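Local coordinates for tautomerase domain-containing protein (Gammaproteobacteria bacterium SG8_31, PDB 7M59) that is a small member of the tautomerase superfamily, built on a beta-alpha-beta unit and assembled as a hexamer, at residues E14-M19 with I42-G47; A26-E29 with P34-Y37; A48-V51 with T56-E59. One frame throughout, in Å; residues are numbered along the deposited sequence.

Contact 1. Residues E14-M19 with I42-G47; sequences EQKQAM and IRETPG
Lys16 leaves helix 14-19 with CG anti to its carbonyl carbon (chi1 -71°), runs straight through chi2 and bends at chi3, which swings the ammonium group over to Glu44 on strand 42-45. Glu44 in turn is extended beyond CG, and the two side chains cross at about a right angle. They close a salt bridge, Lys16 NZ to Glu44 OE2 at 3.0 Å, but the nitrogen meets the oxygen from above the carboxylate, 58° out of its plane. The aliphatic part of the lysine joins in, with Lys16 CD 3.6 Å from Glu44 OE2. Lys16 NZ has a second partner in His49 NE2 of a neighbouring subunit, so the ammonium group ties helix and strand to another chain.

Deeper in, Met19 and Ile42 reach toward each other tip to tip. The methionine is extended until it turns at chi3 (69°), presenting its terminal methyl: Met19 CE lies 3.7 Å from Ile42 CG1. Ile42 CD1 also sits against the backbone of the helix, 3.6 Å from Lys16 O.

The arrangement belongs to the beta-alpha-beta unit of the superfamily: helix 13-31 packs on the parallel pair of strands 2-8 and 39-45, and on the first of these Ile7 touches both Lys16 and Ile42, while Cys5 touches Met19.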
loop_
_atom_site.group_PDB
_atom_site.type_symbol
_atom_site.label_atom_id
_atom_site.label_comp_id
_atom_site.label_asym_id
_atom_site.label_seq_id
_atom_site.Cartn_x
_atom_site.Cartn_y
_atom_site.Cartn_z
ATOM N N GLU A 14 0.993 -23.852 2.756
ATOM C CA GLU A 14 0.357 -24.393 1.563
ATOM C C GLU A 14 -0.846 -23.556 1.145
ATOM O O GLU A 14 -1.068 -23.339 -0.052
ATOM C CB GLU A 14 -0.055 -25.848 1.806
ATOM C CG GLU A 14 1.118 -26.819 1.942
ATOM C CD GLU A 14 1.892 -26.652 3.243
ATOM O OE1 GLU A 14 3.106 -26.948 3.254
ATOM O OE2 GLU A 14 1.294 -26.214 4.250
ATOM N N GLN A 15 -1.637 -23.083 2.115
ATOM C CA GLN A 15 -2.783 -22.233 1.794
ATOM C C GLN A 15 -2.343 -20.923 1.151
ATOM O O GLN A 15 -2.948 -20.471 0.173
ATOM C CB GLN A 15 -3.593 -21.933 3.052
ATOM C CG GLN A 15 -4.398 -23.094 3.610
ATOM C CD GLN A 15 -5.093 -22.685 4.885
ATOM O OE1 GLN A 15 -4.454 -22.504 5.919
ATOM N NE2 GLN A 15 -6.403 -22.493 4.810
ATOM N N LYS A 16 -1.306 -20.288 1.706
ATOM C CA LYS A 16 -0.844 -19.011 1.165
ATOM C C LYS A 16 -0.255 -19.177 -0.232
ATOM O O LYS A 16 -0.470 -18.328 -1.105
ATOM C CB LYS A 16 0.168 -18.378 2.128
ATOM C CG LYS A 16 -0.483 -17.873 3.413
ATOM C CD LYS A 16 0.519 -17.211 4.341
ATOM C CE LYS A 16 1.356 -18.255 5.089
ATOM N NZ LYS A 16 2.278 -17.616 6.071
ATOM N N GLN A 17 0.479 -20.268 -0.474
ATOM C CA GLN A 17 1.000 -20.502 -1.819
ATOM C C GLN A 17 -0.130 -20.786 -2.801
ATOM O O GLN A 17 -0.110 -20.302 -3.942
ATOM C CB GLN A 17 2.018 -21.648 -1.803
ATOM C CG GLN A 17 2.612 -21.998 -3.174
ATOM C CD GLN A 17 3.390 -20.852 -3.812
ATOM O OE1 GLN A 17 3.776 -19.894 -3.141
ATOM N NE2 GLN A 17 3.631 -20.953 -5.116
ATOM N N ALA A 18 -1.126 -21.569 -2.376
ATOM C CA ALA A 18 -2.300 -21.798 -3.211
ATOM C C ALA A 18 -2.989 -20.489 -3.561
ATOM O O ALA A 18 -3.421 -20.291 -4.702
ATOM C CB ALA A 18 -3.279 -22.730 -2.495
ATOM N N MET A 19 -3.100 -19.582 -2.590
ATOM C CA MET A 19 -3.715 -18.288 -2.865
ATOM C C MET A 19 -2.900 -17.500 -3.878
ATOM O O MET A 19 -3.455 -16.918 -4.817
ATOM C CB MET A 19 -3.872 -17.484 -1.574
ATOM C CG MET A 19 -4.596 -16.158 -1.792
ATOM S SD MET A 19 -4.557 -15.067 -0.361
ATOM C CE MET A 19 -2.835 -14.587 -0.291
ATOM N N ILE A 42 2.270 -11.062 0.050
ATOM C CA ILE A 42 1.376 -11.443 1.137
ATOM C C ILE A 42 1.897 -10.843 2.436
ATOM O O ILE A 42 3.085 -10.974 2.758
ATOM C CB ILE A 42 1.267 -12.971 1.269
ATOM C CG1 ILE A 42 0.725 -13.583 -0.028
ATOM C CG2 ILE A 42 0.384 -13.324 2.463
ATOM C CD1 ILE A 42 0.911 -15.105 -0.100
ATOM N N ARG A 43 1.012 -10.192 3.184
ATOM C CA ARG A 43 1.325 -9.707 4.522
ATOM C C ARG A 43 0.275 -10.231 5.489
ATOM O O ARG A 43 -0.922 -10.152 5.200
ATOM C CB ARG A 43 1.347 -8.171 4.574
ATOM C CG ARG A 43 2.521 -7.537 3.835
ATOM C CD ARG A 43 2.498 -6.003 3.983
ATOM N NE ARG A 43 1.324 -5.436 3.318
ATOM C CZ ARG A 43 1.346 -4.792 2.150
ATOM N NH1 ARG A 43 2.492 -4.580 1.495
ATOM N NH2 ARG A 43 0.208 -4.342 1.633
ATOM N N GLU A 44 0.720 -10.746 6.635
ATOM C CA GLU A 44 -0.178 -11.248 7.671
ATOM C C GLU A 44 -0.271 -10.271 8.830
ATOM O O GLU A 44 0.726 -9.654 9.221
ATOM C CB GLU A 44 0.302 -12.595 8.212
ATOM C CG GLU A 44 0.291 -13.706 7.206
ATOM C CD GLU A 44 0.989 -14.946 7.736
ATOM O OE1 GLU A 44 2.147 -14.838 8.198
ATOM O OE2 GLU A 44 0.363 -16.017 7.715
ATOM N N THR A 45 -1.464 -10.173 9.403
ATOM C CA THR A 45 -1.744 -9.344 10.562
ATOM C C THR A 45 -2.706 -10.079 11.479
ATOM O O THR A 45 -3.438 -10.974 11.038
ATOM C CB THR A 45 -2.340 -7.981 10.167
ATOM O OG1 THR A 45 -3.229 -8.140 9.053
ATOM C CG2 THR A 45 -1.230 -6.997 9.822
ATOM N N PRO A 46 -2.737 -9.721 12.759
ATOM C CA PRO A 46 -3.777 -10.260 13.637
ATOM C C PRO A 46 -5.156 -9.812 13.179
ATOM O O PRO A 46 -5.324 -8.761 12.551
ATOM C CB PRO A 46 -3.431 -9.670 15.010
ATOM C CG PRO A 46 -2.032 -9.229 14.917
ATOM C CD PRO A 46 -1.795 -8.851 13.487
ATOM N N GLY A 47 -6.159 -10.624 13.510
ATOM C CA GLY A 47 -7.521 -10.247 13.188
ATOM C C GLY A 47 -7.913 -8.899 13.754
ATOM O O GLY A 47 -8.673 -8.160 13.128
#

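Contact 2. Residues A26-E29 with P34-Y37; sequences AVHE and PVEY
Val35 sets one methyl over the imidazole of His28, and this CH-pi contact makes up most of a small surface contact between the end part of helix 13-31 and the turn that follows it. His28 is directed toward the turn, with CG anti to the backbone N (chi1 174°), and a chi2 of 51° turns one face of the ring to the valine. Val35 CG2 lies 4.0 Å from the centroid of the His28 ring and 16° off the ring normal, displaced toward the rim; its closest ring atom is His28 CG, at 3.8 Å. The valine's own rotamer decides which methyl is used: CG1 lies anti to the backbone N, while CG2 is anti to the carbonyl carbon and makes the contact.

In the beta-alpha-beta unit, this is the return from the helix toward strand 39-45. Pro34 comes in at a slant to the same ring, with His28 ND1 4.2 Å from Pro34 CA, a loose approach made by the backbone carbon while the bond to Pro34 CB is directed away from the helix. The polar end of the histidine is engaged just ahead of this turn, where His28 ND1 is hydrogen-bonded to Ala33 O. That bond and the methyl over the face together limit how the imidazole can rotate.

Residues 35-37 form a short 3-10 turn, tied by a backbone hydrogen bond from Tyr37 N to Pro34 O at 2.9 Å. Within the turn Pro34 CG rests over one face of the Tyr37 ring, 3.5 Å above its plane and offset toward the rim. Beyond the chain, Val35 packs on Ala53 of one neighbouring subunit, while Pro34 and Tyr37 meet Arg8 and Pro58 of another.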
loop_
_atom_site.group_PDB
_atom_site.type_symbol
_atom_site.label_atom_id
_atom_site.label_comp_id
_atom_site.label_asym_id
_atom_site.label_seq_id
_atom_site.Cartn_x
_atom_site.Cartn_y
_atom_site.Cartn_z
ATOM N N ALA A 26 -5.641 -15.983 -11.976
ATOM C CA ALA A 26 -6.803 -15.116 -12.160
ATOM C C ALA A 26 -6.425 -13.815 -12.860
ATOM O O ALA A 26 -7.116 -13.374 -13.785
ATOM C CB ALA A 26 -7.471 -14.822 -10.816
ATOM N N VAL A 27 -5.337 -13.176 -12.423
ATOM C CA VAL A 27 -4.931 -11.920 -13.046
ATOM C C VAL A 27 -4.513 -12.154 -14.495
ATOM O O VAL A 27 -4.927 -11.424 -15.403
ATOM C CB VAL A 27 -3.814 -11.256 -12.220
ATOM C CG1 VAL A 27 -3.210 -10.066 -12.965
ATOM C CG2 VAL A 27 -4.384 -10.827 -10.875
ATOM N N HIS A 28 -3.696 -13.184 -14.732
ATOM C CA HIS A 28 -3.274 -13.511 -16.094
ATOM C C HIS A 28 -4.473 -13.725 -17.015
ATOM O O HIS A 28 -4.523 -13.185 -18.127
ATOM C CB HIS A 28 -2.381 -14.754 -16.060
ATOM C CG HIS A 28 -1.990 -15.264 -17.414
ATOM N ND1 HIS A 28 -1.439 -14.460 -18.391
ATOM C CD2 HIS A 28 -2.059 -16.508 -17.945
ATOM C CE1 HIS A 28 -1.190 -15.189 -19.467
ATOM N NE2 HIS A 28 -1.557 -16.433 -19.221
ATOM N N GLU A 29 -5.464 -14.494 -16.560
ATOM C CA GLU A 29 -6.563 -14.877 -17.442
ATOM C C GLU A 29 -7.571 -13.758 -17.679
ATOM O O GLU A 29 -8.175 -13.703 -18.758
ATOM C CB GLU A 29 -7.278 -16.102 -16.875
ATOM C CG GLU A 29 -6.409 -17.344 -16.890
ATOM C CD GLU A 29 -6.981 -18.456 -16.048
ATOM O OE1 GLU A 29 -8.149 -18.335 -15.614
ATOM O OE2 GLU A 29 -6.254 -19.443 -15.813
ATOM N N PRO A 34 0.988 -10.707 -18.600
ATOM C CA PRO A 34 1.874 -11.871 -18.672
ATOM C C PRO A 34 2.274 -12.312 -17.278
ATOM O O PRO A 34 2.480 -11.489 -16.384
ATOM C CB PRO A 34 3.077 -11.373 -19.481
ATOM C CG PRO A 34 2.840 -9.957 -19.784
ATOM C CD PRO A 34 1.435 -9.594 -19.453
ATOM N N VAL A 35 2.367 -13.629 -17.097
ATOM C CA VAL A 35 2.754 -14.165 -15.795
ATOM C C VAL A 35 4.072 -13.553 -15.340
ATOM O O VAL A 35 4.261 -13.260 -14.153
ATOM C CB VAL A 35 2.823 -15.701 -15.856
ATOM C CG1 VAL A 35 3.410 -16.267 -14.570
ATOM C CG2 VAL A 35 1.439 -16.269 -16.121
ATOM N N GLU A 36 4.984 -13.300 -16.283
ATOM C CA GLU A 36 6.286 -12.730 -15.947
ATOM C C GLU A 36 6.167 -11.356 -15.279
ATOM O O GLU A 36 7.058 -10.977 -14.507
ATOM C CB GLU A 36 7.153 -12.643 -17.212
ATOM C CG GLU A 36 8.262 -11.600 -17.150
ATOM C CD GLU A 36 9.003 -11.423 -18.458
ATOM O OE1 GLU A 36 8.985 -12.358 -19.292
ATOM O OE2 GLU A 36 9.599 -10.337 -18.647
ATOM N N TYR A 37 5.089 -10.613 -15.544
ATOM C CA TYR A 37 4.900 -9.279 -14.975
ATOM C C TYR A 37 4.218 -9.290 -13.612
ATOM O O TYR A 37 4.113 -8.227 -12.986
ATOM C CB TYR A 37 4.042 -8.397 -15.895
ATOM C CG TYR A 37 4.658 -7.967 -17.210
ATOM C CD1 TYR A 37 3.961 -7.118 -18.056
ATOM C CD2 TYR A 37 5.915 -8.409 -17.605
ATOM C CE1 TYR A 37 4.490 -6.707 -19.265
ATOM C CE2 TYR A 37 6.461 -8.006 -18.825
ATOM C CZ TYR A 37 5.736 -7.157 -19.646
ATOM O OH TYR A 37 6.257 -6.740 -20.852
#

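Contact 3. Residues A48-V51 with T56-E59; sequences AHHV and TLPE
His50 and Leu57 share the one hydrogen bond between these segments, Leu57 N to His50 O at 2.9 Å. The N-H is moderately bent, 150° at the hydrogen. The same oxygen also takes a CA-H...O contact from Thr56 CA at 3.5 Å, which gives the carbonyl two neighbouring donors of unequal strength. Next to it Val51 and Thr56 form an antiparallel non-hydrogen-bonded pair, their CA atoms 4.4 Å apart and both side chains on one face of the little sheet. On that face Val51 CG2 makes a loose methyl-to-hydroxyl approach to Thr56 OG1, at 4.1 Å.

Apolar contacts fill in around this backbone pairing. Leu57, with CG anti to the carbonyl carbon (chi1 -62°), lays its branch beside the histidine's first carbon, Leu57 CD1 reaching His50 CB at 3.7 Å. Thr56 uses its methyl on Ala48: Thr56 CG2 is 3.4 Å from Ala48 CA, a snug fit to the 3-10 turn.

The polar ends are held elsewhere, His50 NE2 by Thr45 OG1 of strand 39-45 and Glu59 OE2 by Gly47 N. This hairpin of strands 50-52 and 55-56 projects beyond the beta-alpha-beta unit, and His50 and Val51 continue its sheet, antiparallel, onto a strand of a neighbouring subunit.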
loop_
_atom_site.group_PDB
_atom_site.type_symbol
_atom_site.label_atom_id
_atom_site.label_comp_id
_atom_site.label_asym_id
_atom_site.label_seq_id
_atom_site.Cartn_x
_atom_site.Cartn_y
_atom_site.Cartn_z
ATOM N N ALA A 48 -7.399 -8.563 14.945
ATOM C CA ALA A 48 -7.719 -7.298 15.592
ATOM C C ALA A 48 -7.251 -6.092 14.793
ATOM O O ALA A 48 -7.744 -4.980 15.025
ATOM C CB ALA A 48 -7.110 -7.258 16.995
ATOM N N HIS A 49 -6.321 -6.282 13.859
ATOM C CA HIS A 49 -5.837 -5.192 13.023
ATOM C C HIS A 49 -6.693 -4.977 11.786
ATOM O O HIS A 49 -6.373 -4.101 10.974
ATOM C CB HIS A 49 -4.389 -5.453 12.599
ATOM C CG HIS A 49 -3.392 -5.279 13.705
ATOM N ND1 HIS A 49 -2.039 -5.171 13.472
ATOM C CD2 HIS A 49 -3.550 -5.195 15.049
ATOM C CE1 HIS A 49 -1.404 -5.032 14.625
ATOM N NE2 HIS A 49 -2.299 -5.038 15.596
ATOM N N HIS A 50 -7.749 -5.765 11.612
ATOM C CA HIS A 50 -8.714 -5.601 10.530
ATOM C C HIS A 50 -10.006 -5.112 11.161
ATOM O O HIS A 50 -10.684 -5.876 11.854
ATOM C CB HIS A 50 -8.959 -6.913 9.791
ATOM C CG HIS A 50 -7.749 -7.453 9.104
ATOM N ND1 HIS A 50 -7.694 -7.637 7.739
ATOM C CD2 HIS A 50 -6.547 -7.846 9.590
ATOM C CE1 HIS A 50 -6.505 -8.118 7.414
ATOM N NE2 HIS A 50 -5.794 -8.257 8.518
ATOM N N VAL A 51 -10.344 -3.846 10.939
ATOM C CA VAL A 51 -11.535 -3.253 11.545
ATOM C C VAL A 51 -12.447 -2.814 10.407
ATOM O O VAL A 51 -12.214 -1.787 9.753
ATOM C CB VAL A 51 -11.190 -2.102 12.495
ATOM C CG1 VAL A 51 -12.437 -1.595 13.208
ATOM C CG2 VAL A 51 -10.159 -2.575 13.513
ATOM N N THR A 56 -13.962 -5.274 14.801
ATOM C CA THR A 56 -12.766 -6.089 14.676
ATOM C C THR A 56 -13.101 -7.457 14.085
ATOM O O THR A 56 -14.137 -8.052 14.400
ATOM C CB THR A 56 -12.119 -6.242 16.055
ATOM O OG1 THR A 56 -11.557 -4.984 16.462
ATOM C CG2 THR A 56 -11.049 -7.264 16.036
ATOM N N LEU A 57 -12.226 -7.954 13.208
ATOM C CA LEU A 57 -12.421 -9.296 12.691
ATOM C C LEU A 57 -11.845 -10.328 13.659
ATOM O O LEU A 57 -10.901 -10.038 14.402
ATOM C CB LEU A 57 -11.758 -9.447 11.322
ATOM C CG LEU A 57 -12.274 -8.554 10.187
ATOM C CD1 LEU A 57 -11.799 -9.057 8.823
ATOM C CD2 LEU A 57 -13.787 -8.415 10.215
ATOM N N PRO A 58 -12.407 -11.534 13.689
ATOM C CA PRO A 58 -11.876 -12.566 14.582
ATOM C C PRO A 58 -10.562 -13.129 14.062
ATOM O O PRO A 58 -10.181 -12.943 12.903
ATOM C CB PRO A 58 -12.979 -13.630 14.586
ATOM C CG PRO A 58 -13.651 -13.472 13.270
ATOM C CD PRO A 58 -13.609 -11.991 12.970
ATOM N N GLU A 59 -9.855 -13.820 14.952
ATOM C CA GLU A 59 -8.657 -14.544 14.553
ATOM C C GLU A 59 -9.017 -15.715 13.651
ATOM O O GLU A 59 -10.034 -16.386 13.853
ATOM C CB GLU A 59 -7.908 -15.064 15.780
ATOM C CG GLU A 59 -7.171 -14.002 16.541
ATOM C CD GLU A 59 -6.031 -13.426 15.729
ATOM O OE1 GLU A 59 -5.179 -14.211 15.243
ATOM O OE2 GLU A 59 -6.003 -12.201 15.579
#

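How the contacts relate
From the N terminus, the chain runs through strand 2-8 into helix 13-31, whose early turns supply the first half of contact 1. Near the far end of that helix contact 2 closes a short loop, nested inside the longer one that contact 1 closes when strand 39-45 comes back. Contact 3 follows in series, closing the hairpin of strands 50-52 and 55-56. Contacts 1 and 3 touch, where the end of strand 39-45 and the turn after it meet the hairpin and the residues that follow it. Contacts 2 and 3 lie on opposite sides of the chain's centre, about 31 Å apart between centres.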